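Local atomic coordinates of probable glutathione reductase (Sinorhizobium meliloti, PDB entry 4DNA), a protein that probably reduces glutathione disulfide to glutathione with NADPH, working as a homodimer that carries one FAD in each subunit. Residues A[393-398]-A[427-432]; A[225-230]-A[253-258]. All blocks are in the same frame, centred on the assembly; numbering follows the deposited sequence.

Contact 1: A[393-398]-A[427-432]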
ATOM      1  N   LEU A 393       2.061 -16.099   3.784  1.00 58.34           N
ATOM      2  CA  LEU A 393       1.869 -16.722   2.484  1.00 58.68           C
ATOM      3  C   LEU A 393       1.623 -18.209   2.618  1.00 60.14           C
ATOM      4  O   LEU A 393       2.335 -18.886   3.378  1.00 60.42           O
ATOM      5  CB  LEU A 393       3.102 -16.513   1.613  1.00 59.25           C
ATOM      6  CG  LEU A 393       3.240 -15.117   1.006  1.00 57.52           C
ATOM      7  CD1 LEU A 393       4.588 -14.931   0.328  1.00 57.50           C
ATOM      8  CD2 LEU A 393       2.120 -14.902   0.024  1.00 57.22           C
ATOM      9  N   VAL A 394       0.630 -18.720   1.878  1.00 59.97           N
ATOM     10  CA  VAL A 394       0.313 -20.160   1.893  1.00 59.97           C
ATOM     11  C   VAL A 394       0.538 -20.771   0.497  1.00 59.85           C
ATOM     12  O   VAL A 394       0.024 -20.247  -0.505  1.00 59.86           O
ATOM     13  CB  VAL A 394      -1.119 -20.432   2.390  1.00 59.56           C
ATOM     14  CG1 VAL A 394      -1.354 -21.924   2.525  1.00 59.43           C
ATOM     15  CG2 VAL A 394      -1.377 -19.737   3.720  1.00 58.58           C
ATOM     16  N   VAL A 395       1.302 -21.867   0.443  1.00 59.87           N
ATOM     17  CA  VAL A 395       1.843 -22.409  -0.810  1.00 59.96           C
ATOM     18  C   VAL A 395       1.627 -23.919  -0.984  1.00 61.07           C
ATOM     19  O   VAL A 395       1.824 -24.704  -0.043  1.00 62.13           O
ATOM     20  CB  VAL A 395       3.342 -22.104  -0.894  1.00 59.58           C
ATOM     21  CG1 VAL A 395       4.033 -22.937  -1.968  1.00 60.45           C
ATOM     22  CG2 VAL A 395       3.544 -20.610  -1.112  1.00 58.87           C
ATOM     23  N   ASN A 396       1.235 -24.335  -2.188  1.00 60.26           N
ATOM     24  CA  ASN A 396       1.104 -25.751  -2.486  1.00 62.32           C
ATOM     25  C   ASN A 396       2.458 -26.377  -2.817  1.00 63.22           C
ATOM     26  O   ASN A 396       3.073 -26.028  -3.813  1.00 62.62           O
ATOM     27  CB  ASN A 396       0.107 -25.982  -3.621  1.00 61.57           C
ATOM     28  CG  ASN A 396      -0.150 -27.458  -3.895  1.00 62.65           C
ATOM     29  OD1 ASN A 396       0.651 -28.330  -3.566  1.00 65.00           O
ATOM     30  ND2 ASN A 396      -1.274 -27.738  -4.517  1.00 62.49           N
ATOM     31  N   ALA A 397       2.893 -27.320  -1.977  1.00 64.23           N
ATOM     32  CA  ALA A 397       4.204 -27.962  -2.116  1.00 64.49           C
ATOM     33  C   ALA A 397       4.409 -28.634  -3.463  1.00 65.42           C
ATOM     34  O   ALA A 397       5.529 -28.670  -3.960  1.00 66.20           O
ATOM     35  CB  ALA A 397       4.438 -28.956  -0.994  1.00 66.14           C
ATOM     36  N   ALA A 398       3.328 -29.158  -4.041  1.00 65.73           N
ATOM     37  CA  ALA A 398       3.361 -29.830  -5.340  1.00 65.34           C
ATOM     38  C   ALA A 398       3.549 -28.881  -6.530  1.00 66.09           C
ATOM     39  O   ALA A 398       4.163 -29.269  -7.504  1.00 68.76           O
ATOM     40  CB  ALA A 398       2.106 -30.657  -5.528  1.00 66.37           C
ATOM     41  N   CYS A 427       0.549 -17.185  -9.787  1.00 65.38           N
ATOM     42  CA  CYS A 427       1.967 -17.022  -9.457  1.00 65.38           C
ATOM     43  C   CYS A 427       2.511 -18.045  -8.450  1.00 67.04           C
ATOM     44  O   CYS A 427       1.805 -18.483  -7.518  1.00 65.10           O
ATOM     45  CB  CYS A 427       2.272 -15.591  -9.001  1.00 66.62           C
ATOM     46  SG  CYS A 427       2.597 -14.443 -10.375  1.00 71.40           S
ATOM     47  N   THR A 428       3.774 -18.420  -8.633  1.00 64.57           N
ATOM     48  CA  THR A 428       4.408 -19.400  -7.764  1.00 63.21           C
ATOM     49  C   THR A 428       5.267 -18.700  -6.732  1.00 62.67           C
ATOM     50  O   THR A 428       5.671 -17.557  -6.952  1.00 63.71           O
ATOM     51  CB  THR A 428       5.282 -20.378  -8.561  1.00 62.39           C
ATOM     52  OG1 THR A 428       6.309 -19.657  -9.257  1.00 64.31           O
ATOM     53  CG2 THR A 428       4.443 -21.164  -9.554  1.00 60.25           C
ATOM     54  N   LYS A 429       5.558 -19.389  -5.623  1.00 62.32           N
ATOM     55  CA  LYS A 429       6.422 -18.866  -4.552  1.00 62.54           C
ATOM     56  C   LYS A 429       7.777 -18.480  -5.130  1.00 63.75           C
ATOM     57  O   LYS A 429       8.493 -17.629  -4.604  1.00 64.01           O
ATOM     58  CB  LYS A 429       6.577 -19.907  -3.423  1.00 63.50           C
ATOM     59  CG  LYS A 429       7.473 -19.508  -2.242  1.00 63.73           C
ATOM     60  CD  LYS A 429       7.020 -18.224  -1.552  1.00 61.81           C
ATOM     61  CE  LYS A 429       7.882 -17.827  -0.369  1.00 60.58           C
ATOM     62  NZ  LYS A 429       9.259 -17.412  -0.733  1.00 63.27           N
ATOM     63  N   ASP A 430       8.105 -19.105  -6.249  1.00 64.58           N
ATOM     64  CA  ASP A 430       9.337 -18.814  -6.953  1.00 65.99           C
ATOM     65  C   ASP A 430       9.277 -17.454  -7.653  1.00 66.41           C
ATOM     66  O   ASP A 430      10.204 -16.667  -7.469  1.00 70.38           O
ATOM     67  CB  ASP A 430       9.719 -19.989  -7.856  1.00 66.08           C
ATOM     68  CG  ASP A 430       9.818 -21.289  -7.068  1.00 66.25           C
ATOM     69  OD1 ASP A 430      10.803 -21.468  -6.325  1.00 67.40           O
ATOM     70  OD2 ASP A 430       8.880 -22.104  -7.139  1.00 64.62           O
ATOM     71  N   ASP A 431       8.197 -17.150  -8.387  1.00 64.60           N
ATOM     72  CA  ASP A 431       8.004 -15.794  -8.947  1.00 67.27           C
ATOM     73  C   ASP A 431       8.260 -14.733  -7.888  1.00 66.52           C
ATOM     74  O   ASP A 431       8.894 -13.695  -8.164  1.00 65.46           O
ATOM     75  CB  ASP A 431       6.576 -15.571  -9.461  1.00 65.60           C
ATOM     76  CG  ASP A 431       6.175 -16.540 -10.561  1.00 68.49           C
ATOM     77  OD1 ASP A 431       7.009 -16.799 -11.456  1.00 69.24           O
ATOM     78  OD2 ASP A 431       5.016 -17.026 -10.532  1.00 66.06           O
ATOM     79  N   PHE A 432       7.752 -14.995  -6.680  1.00 63.70           N
ATOM     80  CA  PHE A 432       7.945 -14.081  -5.556  1.00 64.12           C
ATOM     81  C   PHE A 432       9.423 -13.921  -5.196  1.00 65.91           C
ATOM     82  O   PHE A 432       9.888 -12.797  -5.006  1.00 65.40           O
ATOM     83  CB  PHE A 432       7.219 -14.564  -4.310  1.00 60.89           C
ATOM     84  CG  PHE A 432       5.787 -14.155  -4.219  1.00 58.89           C
ATOM     85  CD1 PHE A 432       4.853 -14.584  -5.162  1.00 59.46           C
ATOM     86  CD2 PHE A 432       5.346 -13.414  -3.133  1.00 57.95           C
ATOM     87  CE1 PHE A 432       3.520 -14.244  -5.040  1.00 57.48           C
ATOM     88  CE2 PHE A 432       4.004 -13.078  -3.004  1.00 57.80           C
ATOM     89  CZ  PHE A 432       3.094 -13.488  -3.963  1.00 56.92           C
TER

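Contact 2: A[225-230]-A[253-258]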
ATOM      1  N   GLY A 225      -7.403  -1.516  24.359  1.00 72.98           N
ATOM      2  CA  GLY A 225      -8.507  -1.089  25.210  1.00 71.84           C
ATOM      3  C   GLY A 225      -9.886  -1.411  24.674  1.00 72.03           C
ATOM      4  O   GLY A 225     -10.858  -0.738  25.002  1.00 73.76           O
ATOM      5  N   ILE A 226      -9.991  -2.435  23.840  1.00 71.69           N
ATOM      6  CA  ILE A 226     -11.312  -2.893  23.427  1.00 71.45           C
ATOM      7  C   ILE A 226     -11.646  -4.200  24.149  1.00 70.61           C
ATOM      8  O   ILE A 226     -10.877  -5.164  24.113  1.00 72.35           O
ATOM      9  CB  ILE A 226     -11.456  -2.992  21.887  1.00 69.91           C
ATOM     10  CG1 ILE A 226     -11.102  -1.637  21.247  1.00 68.88           C
ATOM     11  CG2 ILE A 226     -12.865  -3.436  21.513  1.00 66.96           C
ATOM     12  CD1 ILE A 226     -11.161  -1.583  19.732  1.00 66.18           C
ATOM     13  N   ARG A 227     -12.775  -4.206  24.843  1.00 70.17           N
ATOM     14  CA  ARG A 227     -13.208  -5.394  25.532  1.00 74.54           C
ATOM     15  C   ARG A 227     -13.874  -6.294  24.505  1.00 72.47           C
ATOM     16  O   ARG A 227     -14.821  -5.879  23.830  1.00 71.18           O
ATOM     17  CB  ARG A 227     -14.173  -5.038  26.659  1.00 73.43           C
ATOM     18  CG  ARG A 227     -14.188  -6.051  27.786  1.00 75.66           C
ATOM     19  CD  ARG A 227     -15.493  -5.994  28.558  1.00 76.88           C
ATOM     20  NE  ARG A 227     -15.573  -7.058  29.559  1.00 80.77           N
ATOM     21  CZ  ARG A 227     -16.553  -7.192  30.458  1.00 83.32           C
ATOM     22  NH1 ARG A 227     -17.564  -6.323  30.498  1.00 80.95           N
ATOM     23  NH2 ARG A 227     -16.525  -8.206  31.324  1.00 84.51           N
ATOM     24  N   ILE A 228     -13.356  -7.509  24.348  1.00 72.56           N
ATOM     25  CA  ILE A 228     -14.000  -8.478  23.474  1.00 71.66           C
ATOM     26  C   ILE A 228     -14.526  -9.614  24.319  1.00 72.08           C
ATOM     27  O   ILE A 228     -13.844 -10.097  25.207  1.00 74.78           O
ATOM     28  CB  ILE A 228     -13.073  -9.027  22.368  1.00 71.21           C
ATOM     29  CG1 ILE A 228     -12.338  -7.885  21.659  1.00 70.12           C
ATOM     30  CG2 ILE A 228     -13.858  -9.870  21.362  1.00 68.89           C
ATOM     31  CD1 ILE A 228     -11.280  -8.375  20.693  1.00 68.15           C
ATOM     32  N   LEU A 229     -15.759 -10.008  24.034  1.00 71.15           N
ATOM     33  CA  LEU A 229     -16.427 -11.068  24.741  1.00 73.94           C
ATOM     34  C   LEU A 229     -16.877 -12.139  23.753  1.00 75.86           C
ATOM     35  O   LEU A 229     -17.818 -11.947  22.977  1.00 75.65           O
ATOM     36  CB  LEU A 229     -17.603 -10.504  25.541  1.00 75.79           C
ATOM     37  CG  LEU A 229     -17.183  -9.462  26.587  1.00 76.15           C
ATOM     38  CD1 LEU A 229     -18.373  -8.824  27.287  1.00 75.02           C
ATOM     39  CD2 LEU A 229     -16.216 -10.062  27.601  1.00 79.75           C
ATOM     40  N   CYS A 230     -16.176 -13.265  23.783  1.00 76.84           N
ATOM     41  CA  CYS A 230     -16.457 -14.377  22.894  1.00 76.72           C
ATOM     42  C   CYS A 230     -17.447 -15.387  23.499  1.00 77.29           C
ATOM     43  O   CYS A 230     -17.699 -15.376  24.705  1.00 77.63           O
ATOM     44  CB  CYS A 230     -15.139 -15.043  22.475  1.00 77.29           C
ATOM     45  SG  CYS A 230     -14.416 -14.291  20.995  1.00 86.94           S
ATOM     46  N   GLY A 253     -22.898 -11.014  32.817  1.00 88.76           N
ATOM     47  CA  GLY A 253     -23.894 -10.194  33.539  1.00 88.69           C
ATOM     48  C   GLY A 253     -24.550  -9.121  32.677  1.00 88.46           C
ATOM     49  O   GLY A 253     -24.774  -9.322  31.472  1.00 86.82           O
ATOM     50  N   GLU A 254     -24.843  -7.967  33.278  1.00 88.28           N
ATOM     51  CA  GLU A 254     -25.471  -6.867  32.539  1.00 86.92           C
ATOM     52  C   GLU A 254     -24.546  -5.676  32.279  1.00 85.53           C
ATOM     53  O   GLU A 254     -23.931  -5.142  33.199  1.00 86.72           O
ATOM     54  CB  GLU A 254     -26.790  -6.427  33.196  1.00 89.33           C
ATOM     55  CG  GLU A 254     -26.719  -6.050  34.674  1.00 90.39           C
ATOM     56  CD  GLU A 254     -28.089  -5.995  35.324  1.00 93.79           C
ATOM     57  OE1 GLU A 254     -29.085  -6.332  34.653  1.00 92.76           O
ATOM     58  OE2 GLU A 254     -28.173  -5.625  36.515  1.00 99.14           O
ATOM     59  N   ILE A 255     -24.466  -5.275  31.012  1.00 83.25           N
ATOM     60  CA  ILE A 255     -23.555  -4.214  30.589  1.00 82.71           C
ATOM     61  C   ILE A 255     -24.350  -2.984  30.191  1.00 82.02           C
ATOM     62  O   ILE A 255     -25.284  -3.068  29.371  1.00 81.29           O
ATOM     63  CB  ILE A 255     -22.664  -4.622  29.385  1.00 80.30           C
ATOM     64  CG1 ILE A 255     -22.479  -6.137  29.312  1.00 80.79           C
ATOM     65  CG2 ILE A 255     -21.317  -3.911  29.446  1.00 79.60           C
ATOM     66  CD1 ILE A 255     -21.385  -6.580  28.364  1.00 78.72           C
ATOM     67  N   VAL A 256     -23.981  -1.841  30.760  1.00 79.95           N
ATOM     68  CA  VAL A 256     -24.667  -0.603  30.420  1.00 79.78           C
ATOM     69  C   VAL A 256     -23.843   0.170  29.408  1.00 77.10           C
ATOM     70  O   VAL A 256     -22.630   0.295  29.561  1.00 77.37           O
ATOM     71  CB  VAL A 256     -24.955   0.270  31.659  1.00 80.21           C
ATOM     72  CG1 VAL A 256     -25.920   1.387  31.288  1.00 80.81           C
ATOM     73  CG2 VAL A 256     -25.549  -0.554  32.795  1.00 78.31           C
ATOM     74  N   ALA A 257     -24.491   0.668  28.361  1.00 75.89           N
ATOM     75  CA  ALA A 257     -23.806   1.520  27.375  1.00 74.40           C
ATOM     76  C   ALA A 257     -24.752   2.553  26.797  1.00 72.89           C
ATOM     77  O   ALA A 257     -25.972   2.381  26.855  1.00 73.69           O
ATOM     78  CB  ALA A 257     -23.198   0.679  26.267  1.00 73.03           C
ATOM     79  N   ASP A 258     -24.193   3.630  26.249  1.00 72.73           N
ATOM     80  CA  ASP A 258     -25.000   4.653  25.582  1.00 72.44           C
ATOM     81  C   ASP A 258     -25.768   4.100  24.365  1.00 71.10           C
ATOM     82  O   ASP A 258     -26.945   4.385  24.183  1.00 70.61           O
ATOM     83  CB  ASP A 258     -24.146   5.865  25.210  1.00 71.84           C
ATOM     84  CG  ASP A 258     -23.876   6.779  26.392  1.00 75.08           C
ATOM     85  OD1 ASP A 258     -24.762   6.924  27.252  1.00 76.09           O
ATOM     86  OD2 ASP A 258     -22.784   7.373  26.465  1.00 77.25           O
TER

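Contact 1: A[393-398]-A[427-432]
In the dimerisation domain of this pyridine nucleotide-disulfide oxidoreductase, a short helix packs on one face of the antiparallel sheet, and L393 and V395 of strand 389-396 meet K429 and F432 of helix 429-433 there. The contact is buried and made by apolar groups, with no hydrogen bond crossing it. L393 reaches the phenyl ring of F432 at a slant, its CD1 lying 3.9 Å from F432 CD2, while its other methyl, CD2, comes to 4.0 Å from F432 CE2. Both methyls thus come to the CD2-CE2 part of the ring. One turn earlier, K429 lends its aliphatic root, and the side chains of V395 and K429 cross at about a right angle. The lysine chain then bends at chi2 (58°) and again at chi4 (68°), leading its amine away from the strand to a salt bridge with D433, a hydrogen bond with M449 O and a cation-pi contact with Y371. The helix start is secured by a capping box: T428 N donates to D431 OD2 at 2.7 Å from above the carboxylate plane, and D431 N returns a bond to T428 OG1. I421 of the second subunit packs on F432. At V395 the touching branch is CG2, 3.9 Å from K429 CB.

Contact 2: A[225-230]-A[253-258]
L229 and I255 meet tip to tip, one methyl from each, while their backbones stay far apart. L229 CD1 lies 3.9 Å from I255 CD1, whereas the nearest pair of CA atoms, L229 CA and I255 CA, is 11.5 Å apart. No hydrogen bond spans this distance, so the whole contact depends on how far the side chains extend. L229 has CG anti to its carbonyl carbon (chi1 -60°), and its nearly extended second torsion carries CD1 out towards the isoleucine. This buried leucine is the close-packed half of the contact: it also touches I199 on the adjoining strand and H252 in a loop. The two segments belong to different sheets of the nucleotide-binding part of the chain. Strand 227-229 is an outermost strand of a four-stranded parallel sheet of Rossmann type, hydrogen-bonded through R227 and L229 to strand 195-199. Strand 254-257 is an outermost strand of a three-stranded antiparallel sheet, where I255 pairs through its backbone with A247. The side chain of L229 lies about 10 Å from G177, a residue predicted to bind NAD(+), and so is near that site without touching it. Within 225-230 the packing stays close: the long chain of R227, extended from chi1 (-154°) outwards, runs beside L229 and sets its guanidinium so that L229 CD1 sits 3.9 Å above the plane, over the centre of the group. Only against I255 does the fit of the arginine slacken. R227 is exposed to solvent, and it meets the isoleucine more distantly and at a slant, with 4.4 Å between R227 NH1 and I255 CD1.

Contact 2 closes along the chain before contact 1 opens, and the two belong to different parts of the chain: 225-230 with 253-258 to the nucleotide-binding part, 393-398 with 427-432 to the dimerisation domain. Their centres are 42 Å apart and their nearest atoms about 22 Å, so they do not touch, and they share no sheet. Contact 2 brings the outer strands of two sheets of the nucleotide-binding part together, whereas contact 1 sets a helix on the antiparallel sheet of the dimerisation domain. The second subunit packs on the helical segment of contact 1 but touches neither segment of contact 2, so only contact 1 lies beside the dimer partner.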